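Local atomic coordinates of lipid-transfer protein (Thermomonospora curvata, PDB entry 6OK1), a protein that is a lipid-transfer protein of the thiolase superfamily, built on the two-domain thiolase-like fold. Residues L145-P148 with A149-V152; Y251-M255 with M256-Y260. All coordinates share one frame; numbering follows the deposited sequence. Where two conformers were deposited one is given.

Contact 1: residues L145-P148 with A149-V152; sequences LNTP and AQWV
Q150 OE1 is gripped by two backbone N-H groups of the turn that leads into the helix. N146 N donates to Q150 OE1 at 2.8 Å, nearly in line with the side-chain C=O. T147 N donates to Q150 OE1 at 3.1 Å, from above the plane of that carbonyl. The Q150 chain runs extended beyond CG, back past T147, and this carries its amide to the preceding loop.

In return, Q150 N donates to T147 OG1 at 3.1 Å. The hydroxyl sits between the backbone N and the carbonyl carbon of its own residue (chi1 70°), which turns it toward the first turn of the helix. T147 is the N-cap. Its N-H bond to Q150 OE1 and the Q150 N bond to T147 OG1 make a capping box; the N146 N bond is additional. P148 follows as the first helical residue. W151 N then bonds to T147 O, and V152 N to P148 O.

The W151 indole lies back along the loop. W151 NE1 donates to L145 O at 3.0 Å, from above the carbonyl plane. L145 CD2 meets the ring edge 3.7 Å from W151 CD1. T147 O and P148 N lie over one face, both toward the rim. The proline ring runs beside the indole and points the same way, with P148 CG 3.9 Å from W151 CZ3.

L145, N146 and Q150 also pack against another protein chain. A149 and V152 touch F297 of a loop. The whole turn joins the loop after helix 132-135 to the start of helix 148-163.

Contact 2: residues Y251-M255 with M256-Y260; sequences YDQHM and MTSYY
The backbone doubles back at M255-M256, and the two arms, H254 nearest S258, run about 153° apart. Neither arm is regular helix or strand. M256 takes positive phi at the bend, and S258 is the centre of an inverse gamma turn. One direct hydrogen bond joins the arms: H254 N donates to S258 OG at 2.8 Å, almost straight. The serine OG stands beside its own backbone N and anti to the carbonyl carbon (chi1 -51°), which turns it to the facing arm.

Within the first arm, Q253 NE2 donates to H254 O at 3.2 Å, in the carbonyl plane. The same amide also bonds E269, while Q253 OE1 bonds R261 and G250 N.

The folded-back loop follows strand 240-248 in the C-terminal thiolase-like half and precedes helix 268-281. It also meets the second subunit. D252 OD1 forms a salt bridge with R66 of that subunit and accepts from H254 NE2 at 3.1 Å, a His-carboxylate bond made from above the carboxylate plane.

The imidazole and the Y260 ring meet obliquely, with planes at 56°. Y260 CD2 lies over one imidazole face toward its rim, 3.7 Å from H254 NE2. D252 OD2 comes within 3.4 Å of Y260 CB. One water bridges D252 O and Y260 N, with a weak bond to D252 OD2; a second links D252 OD2 to Y260 O. Near the bend, a third water joins M255 O to T257 OG1.

How the contacts relate
Both contacts are largely buried and local, and the centre of each lies about 20 Å from the centre of the chain. Contact 1 belongs to the N-terminal thiolase range and starts a helix. Contact 2 belongs to the C-terminal range and folds a loop back on itself. Contact 1 relies on direct bonds of backbone, amide, hydroxyl and indole groups; contact 2 adds bridging waters and a His-carboxylate bond. They touch, with centres about 13 Å apart. Y259 OH probably bonds W151 O at 2.8 Å, V152 CG2 packs on M256 CE, and W151 also meets T257. Both touch the chain of another protein; contact 2 also reaches the second subunit.

Contact 1: residues L145-P148 with A149-V152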
ATOM      1  N   LEU A 145     -15.690  -9.767 -18.981  1.00 20.81           N
ATOM      2  CA  LEU A 145     -14.523 -10.497 -18.505  1.00 20.24           C
ATOM      3  C   LEU A 145     -14.244  -9.959 -17.106  1.00 19.42           C
ATOM      4  O   LEU A 145     -13.410  -9.071 -16.893  1.00 21.78           O
ATOM      5  CB  LEU A 145     -13.327 -10.316 -19.446  1.00 19.21           C
ATOM      6  CG  LEU A 145     -12.221 -11.352 -19.214  1.00 20.56           C
ATOM      7  CD1 LEU A 145     -12.602 -12.730 -19.730  1.00 23.08           C
ATOM      8  CD2 LEU A 145     -10.841 -10.947 -19.821  1.00 20.12           C
ATOM      9  N   ASN A 146     -15.036 -10.445 -16.152  1.00 19.76           N
ATOM     10  CA  ASN A 146     -15.155  -9.771 -14.856  1.00 20.79           C
ATOM     11  C   ASN A 146     -14.692 -10.592 -13.660  1.00 24.12           C
ATOM     12  O   ASN A 146     -14.687 -10.055 -12.545  1.00 25.52           O
ATOM     13  CB  ASN A 146     -16.601  -9.283 -14.643  1.00 24.70           C
ATOM     14  CG  ASN A 146     -17.601 -10.388 -14.457  1.00 37.23           C
ATOM     15  OD1 ASN A 146     -17.508 -11.430 -15.074  1.00 31.70           O
ATOM     16  ND2 ASN A 146     -18.608 -10.137 -13.608  1.00 50.89           N
ATOM     17  N   THR A 147     -14.209 -11.814 -13.848  1.00 20.75           N
ATOM     18  CA  THR A 147     -13.757 -12.570 -12.692  1.00 21.40           C
ATOM     19  C   THR A 147     -12.317 -13.053 -12.817  1.00 21.08           C
ATOM     20  O   THR A 147     -11.813 -13.275 -13.928  1.00 21.71           O
ATOM     21  CB  THR A 147     -14.626 -13.807 -12.471  1.00 24.31           C
ATOM     22  OG1 THR A 147     -14.386 -14.755 -13.514  1.00 23.28           O
ATOM     23  CG2 THR A 147     -16.108 -13.433 -12.455  1.00 31.60           C
ATOM     24  N   PRO A 148     -11.673 -13.298 -11.681  1.00 21.17           N
ATOM     25  CA  PRO A 148     -10.324 -13.882 -11.715  1.00 19.95           C
ATOM     26  C   PRO A 148     -10.272 -15.211 -12.412  1.00 19.82           C
ATOM     27  O   PRO A 148      -9.299 -15.474 -13.114  1.00 21.43           O
ATOM     28  CB  PRO A 148      -9.950 -14.007 -10.236  1.00 25.14           C
ATOM     29  CG  PRO A 148     -10.739 -12.904  -9.559  1.00 29.53           C
ATOM     30  CD  PRO A 148     -12.042 -12.832 -10.317  1.00 23.88           C
ATOM     31  N   ALA A 149     -11.295 -16.050 -12.263  1.00 21.88           N
ATOM     32  CA  ALA A 149     -11.294 -17.315 -12.983  1.00 20.67           C
ATOM     33  C   ALA A 149     -11.232 -17.088 -14.485  1.00 18.25           C
ATOM     34  O   ALA A 149     -10.511 -17.799 -15.199  1.00 19.63           O
ATOM     35  CB  ALA A 149     -12.536 -18.121 -12.646  1.00 22.85           C
ATOM     36  N   GLN A 150     -11.989 -16.114 -14.984  1.00 19.14           N
ATOM     37  CA  GLN A 150     -11.973 -15.843 -16.418  1.00 20.60           C
ATOM     38  C   GLN A 150     -10.633 -15.269 -16.839  1.00 21.00           C
ATOM     39  O   GLN A 150     -10.115 -15.597 -17.914  1.00 20.34           O
ATOM     40  CB  GLN A 150     -13.094 -14.881 -16.771  1.00 20.07           C
ATOM     41  CG  GLN A 150     -14.500 -15.478 -16.548  1.00 19.76           C
ATOM     42  CD  GLN A 150     -15.590 -14.432 -16.468  1.00 26.27           C
ATOM     43  OE1 GLN A 150     -15.319 -13.220 -16.390  1.00 26.14           O
ATOM     44  NE2 GLN A 150     -16.847 -14.893 -16.472  1.00 25.59           N
ATOM     45  N   TRP A 151     -10.059 -14.398 -16.004  1.00 19.81           N
ATOM     46  CA  TRP A 151      -8.764 -13.830 -16.354  1.00 17.35           C
ATOM     47  C   TRP A 151      -7.713 -14.923 -16.485  1.00 20.97           C
ATOM     48  O   TRP A 151      -6.877 -14.870 -17.390  1.00 21.36           O
ATOM     49  CB  TRP A 151      -8.341 -12.760 -15.324  1.00 17.94           C
ATOM     50  CG  TRP A 151      -9.276 -11.637 -15.251  1.00 17.21           C
ATOM     51  CD1 TRP A 151     -10.055 -11.172 -16.249  1.00 21.36           C
ATOM     52  CD2 TRP A 151      -9.606 -10.853 -14.081  1.00 18.41           C
ATOM     53  NE1 TRP A 151     -10.860 -10.142 -15.784  1.00 22.11           N
ATOM     54  CE2 TRP A 151     -10.589  -9.925 -14.465  1.00 21.91           C
ATOM     55  CE3 TRP A 151      -9.150 -10.853 -12.753  1.00 23.38           C
ATOM     56  CZ2 TRP A 151     -11.142  -9.013 -13.582  1.00 22.29           C
ATOM     57  CZ3 TRP A 151      -9.689  -9.939 -11.872  1.00 25.98           C
ATOM     58  CH2 TRP A 151     -10.689  -9.039 -12.290  1.00 23.64           C
ATOM     59  N   VAL A 152      -7.752 -15.925 -15.595  1.00 20.81           N
ATOM     60  CA  VAL A 152      -6.813 -17.038 -15.633  1.00 20.67           C
ATOM     61  C   VAL A 152      -7.124 -17.939 -16.815  1.00 19.37           C
ATOM     62  O   VAL A 152      -6.216 -18.464 -17.477  1.00 19.49           O
ATOM     63  CB  VAL A 152      -6.848 -17.822 -14.301  1.00 21.16           C
ATOM     64  CG1 VAL A 152      -6.056 -19.141 -14.409  1.00 23.83           C
ATOM     65  CG2 VAL A 152      -6.281 -16.965 -13.147  1.00 23.52           C
TER

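Contact 2: residues Y251-M255 with M256-Y260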
ATOM      1  N   TYR A 251       7.888  -7.344 -18.154  1.00 22.72           N
ATOM      2  CA  TYR A 251       7.620  -6.417 -19.238  0.56 25.68           C
ATOM      3  C   TYR A 251       6.133  -6.411 -19.562  1.00 20.88           C
ATOM      4  O   TYR A 251       5.497  -7.466 -19.619  1.00 22.16           O
ATOM      5  CB  TYR A 251       8.427  -6.832 -20.466  0.56 15.12           C
ATOM      6  CG  TYR A 251       8.104  -6.031 -21.687  0.56 22.02           C
ATOM      7  CD1 TYR A 251       8.590  -4.742 -21.832  0.56 29.99           C
ATOM      8  CD2 TYR A 251       7.307  -6.549 -22.695  0.56 27.00           C
ATOM      9  CE1 TYR A 251       8.294  -3.989 -22.939  0.56 31.11           C
ATOM     10  CE2 TYR A 251       7.013  -5.802 -23.817  0.56 31.40           C
ATOM     11  CZ  TYR A 251       7.509  -4.521 -23.928  0.56 29.58           C
ATOM     12  OH  TYR A 251       7.229  -3.763 -25.039  0.56 35.33           O
ATOM     13  N   ASP A 252       5.578  -5.218 -19.775  1.00 19.57           N
ATOM     14  CA  ASP A 252       4.156  -5.048 -20.053  1.00 21.49           C
ATOM     15  C   ASP A 252       3.283  -5.856 -19.091  1.00 23.25           C
ATOM     16  O   ASP A 252       2.441  -6.654 -19.483  1.00 20.60           O
ATOM     17  CB  ASP A 252       3.844  -5.428 -21.504  1.00 20.40           C
ATOM     18  CG  ASP A 252       2.520  -4.899 -21.950  1.00 26.21           C
ATOM     19  OD1 ASP A 252       2.119  -3.870 -21.381  1.00 25.64           O
ATOM     20  OD2 ASP A 252       1.889  -5.493 -22.862  1.00 27.05           O
ATOM     21  N   GLN A 253       3.497  -5.623 -17.799  1.00 19.20           N
ATOM     22  CA  GLN A 253       2.725  -6.278 -16.764  1.00 18.81           C
ATOM     23  C   GLN A 253       1.383  -5.589 -16.553  1.00 20.11           C
ATOM     24  O   GLN A 253       1.318  -4.360 -16.416  1.00 19.85           O
ATOM     25  CB  GLN A 253       3.513  -6.257 -15.469  1.00 21.71           C
ATOM     26  CG  GLN A 253       2.852  -7.052 -14.364  1.00 17.63           C
ATOM     27  CD  GLN A 253       3.030  -8.538 -14.516  1.00 20.41           C
ATOM     28  OE1 GLN A 253       4.137  -9.026 -14.699  1.00 21.22           O
ATOM     29  NE2 GLN A 253       1.911  -9.282 -14.398  1.00 19.05           N
ATOM     30  N   HIS A 254       0.308  -6.388 -16.498  1.00 20.41           N
ATOM     31  CA  HIS A 254      -1.032  -5.936 -16.125  1.00 19.90           C
ATOM     32  C   HIS A 254      -1.485  -6.718 -14.896  1.00 19.29           C
ATOM     33  O   HIS A 254      -0.861  -7.691 -14.487  1.00 20.11           O
ATOM     34  CB  HIS A 254      -2.011  -6.107 -17.303  1.00 19.00           C
ATOM     35  CG  HIS A 254      -1.637  -5.300 -18.498  1.00 19.75           C
ATOM     36  ND1 HIS A 254      -2.290  -4.142 -18.859  1.00 19.42           N
ATOM     37  CD2 HIS A 254      -0.630  -5.451 -19.386  1.00 20.69           C
ATOM     38  CE1 HIS A 254      -1.714  -3.623 -19.930  1.00 20.43           C
ATOM     39  NE2 HIS A 254      -0.698  -4.402 -20.270  1.00 19.16           N
ATOM     40  N   MET A 255      -2.579  -6.269 -14.300  1.00 20.03           N
ATOM     41  CA  MET A 255      -3.170  -6.928 -13.139  0.60 17.78           C
ATOM     42  C   MET A 255      -4.084  -8.039 -13.635  1.00 16.42           C
ATOM     43  O   MET A 255      -5.226  -7.785 -14.053  1.00 20.57           O
ATOM     44  CB  MET A 255      -3.950  -5.928 -12.297  0.60 20.51           C
ATOM     45  CG  MET A 255      -4.642  -6.547 -11.088  0.60 29.73           C
ATOM     46  SD  MET A 255      -3.505  -6.750  -9.716  0.60 45.17           S
ATOM     47  CE  MET A 255      -3.656  -5.091  -9.023  0.60 58.34           C
ATOM     48  N   MET A 256      -3.558  -9.258 -13.636  1.00 19.07           N
ATOM     49  CA  MET A 256      -4.195 -10.512 -14.020  1.00 19.27           C
ATOM     50  C   MET A 256      -4.437 -10.648 -15.508  1.00 21.72           C
ATOM     51  O   MET A 256      -4.915 -11.703 -15.931  1.00 18.78           O
ATOM     52  CB  MET A 256      -5.532 -10.730 -13.297  1.00 22.51           C
ATOM     53  CG  MET A 256      -5.357 -10.836 -11.809  1.00 22.72           C
ATOM     54  SD  MET A 256      -4.399 -12.296 -11.376  1.00 27.57           S
ATOM     55  CE  MET A 256      -5.534 -13.600 -11.833  1.00 36.18           C
ATOM     56  N   THR A 257      -4.091  -9.656 -16.321  1.00 18.75           N
ATOM     57  CA  THR A 257      -4.522  -9.638 -17.716  1.00 16.33           C
ATOM     58  C   THR A 257      -3.391  -9.224 -18.664  1.00 17.39           C
ATOM     59  O   THR A 257      -3.614  -8.458 -19.613  1.00 20.10           O
ATOM     60  CB  THR A 257      -5.721  -8.714 -17.902  1.00 17.95           C
ATOM     61  OG1 THR A 257      -5.417  -7.383 -17.476  1.00 19.58           O
ATOM     62  CG2 THR A 257      -6.912  -9.215 -17.102  1.00 19.01           C
ATOM     63  N   SER A 258      -2.182  -9.750 -18.435  1.00 18.16           N
ATOM     64  CA  SER A 258      -1.028  -9.444 -19.299  1.00 18.48           C
ATOM     65  C   SER A 258      -1.119 -10.263 -20.589  1.00 19.36           C
ATOM     66  O   SER A 258      -0.370 -11.215 -20.828  1.00 21.00           O
ATOM     67  CB  SER A 258       0.282  -9.706 -18.582  1.00 20.13           C
ATOM     68  OG  SER A 258       0.300  -9.058 -17.313  1.00 21.39           O
ATOM     69  N   TYR A 259      -2.031  -9.830 -21.442  1.00 20.09           N
ATOM     70  CA  TYR A 259      -2.444 -10.556 -22.635  1.00 19.18           C
ATOM     71  C   TYR A 259      -1.783 -10.035 -23.904  1.00 19.69           C
ATOM     72  O   TYR A 259      -2.135 -10.485 -25.008  1.00 20.71           O
ATOM     73  CB  TYR A 259      -3.958 -10.427 -22.805  1.00 18.57           C
ATOM     74  CG  TYR A 259      -4.834 -11.015 -21.709  1.00 18.43           C
ATOM     75  CD1 TYR A 259      -4.452 -12.125 -20.975  1.00 20.48           C
ATOM     76  CD2 TYR A 259      -6.060 -10.454 -21.448  1.00 18.98           C
ATOM     77  CE1 TYR A 259      -5.284 -12.660 -19.996  1.00 19.16           C
ATOM     78  CE2 TYR A 259      -6.898 -10.976 -20.467  1.00 19.00           C
ATOM     79  CZ  TYR A 259      -6.499 -12.064 -19.746  1.00 19.36           C
ATOM     80  OH  TYR A 259      -7.359 -12.560 -18.808  1.00 20.34           O
ATOM     81  N   TYR A 260      -0.856  -9.095 -23.782  1.00 19.05           N
ATOM     82  CA  TYR A 260      -0.376  -8.320 -24.920  1.00 19.26           C
ATOM     83  C   TYR A 260       1.106  -8.545 -25.186  1.00 19.71           C
ATOM     84  O   TYR A 260       1.673  -7.928 -26.104  1.00 22.93           O
ATOM     85  CB  TYR A 260      -0.683  -6.838 -24.675  1.00 20.65           C
ATOM     86  CG  TYR A 260      -2.100  -6.627 -24.157  1.00 21.17           C
ATOM     87  CD1 TYR A 260      -3.171  -6.560 -25.023  1.00 18.57           C
ATOM     88  CD2 TYR A 260      -2.353  -6.521 -22.778  1.00 22.37           C
ATOM     89  CE1 TYR A 260      -4.463  -6.378 -24.552  1.00 18.05           C
ATOM     90  CE2 TYR A 260      -3.619  -6.378 -22.297  1.00 18.50           C
ATOM     91  CZ  TYR A 260      -4.681  -6.291 -23.188  1.00 19.27           C
ATOM     92  OH  TYR A 260      -5.979  -6.112 -22.769  1.00 20.73           O
TER
HETATM   93  O   HOH W   1       0.856  -7.715 -21.636  1.00 21.05           O
HETATM   94  O   HOH W   2       3.823  -5.720 -25.360  1.00 43.98           O
HETATM   95  O   HOH W   3      -6.397  -5.488 -15.530  1.00 22.29           O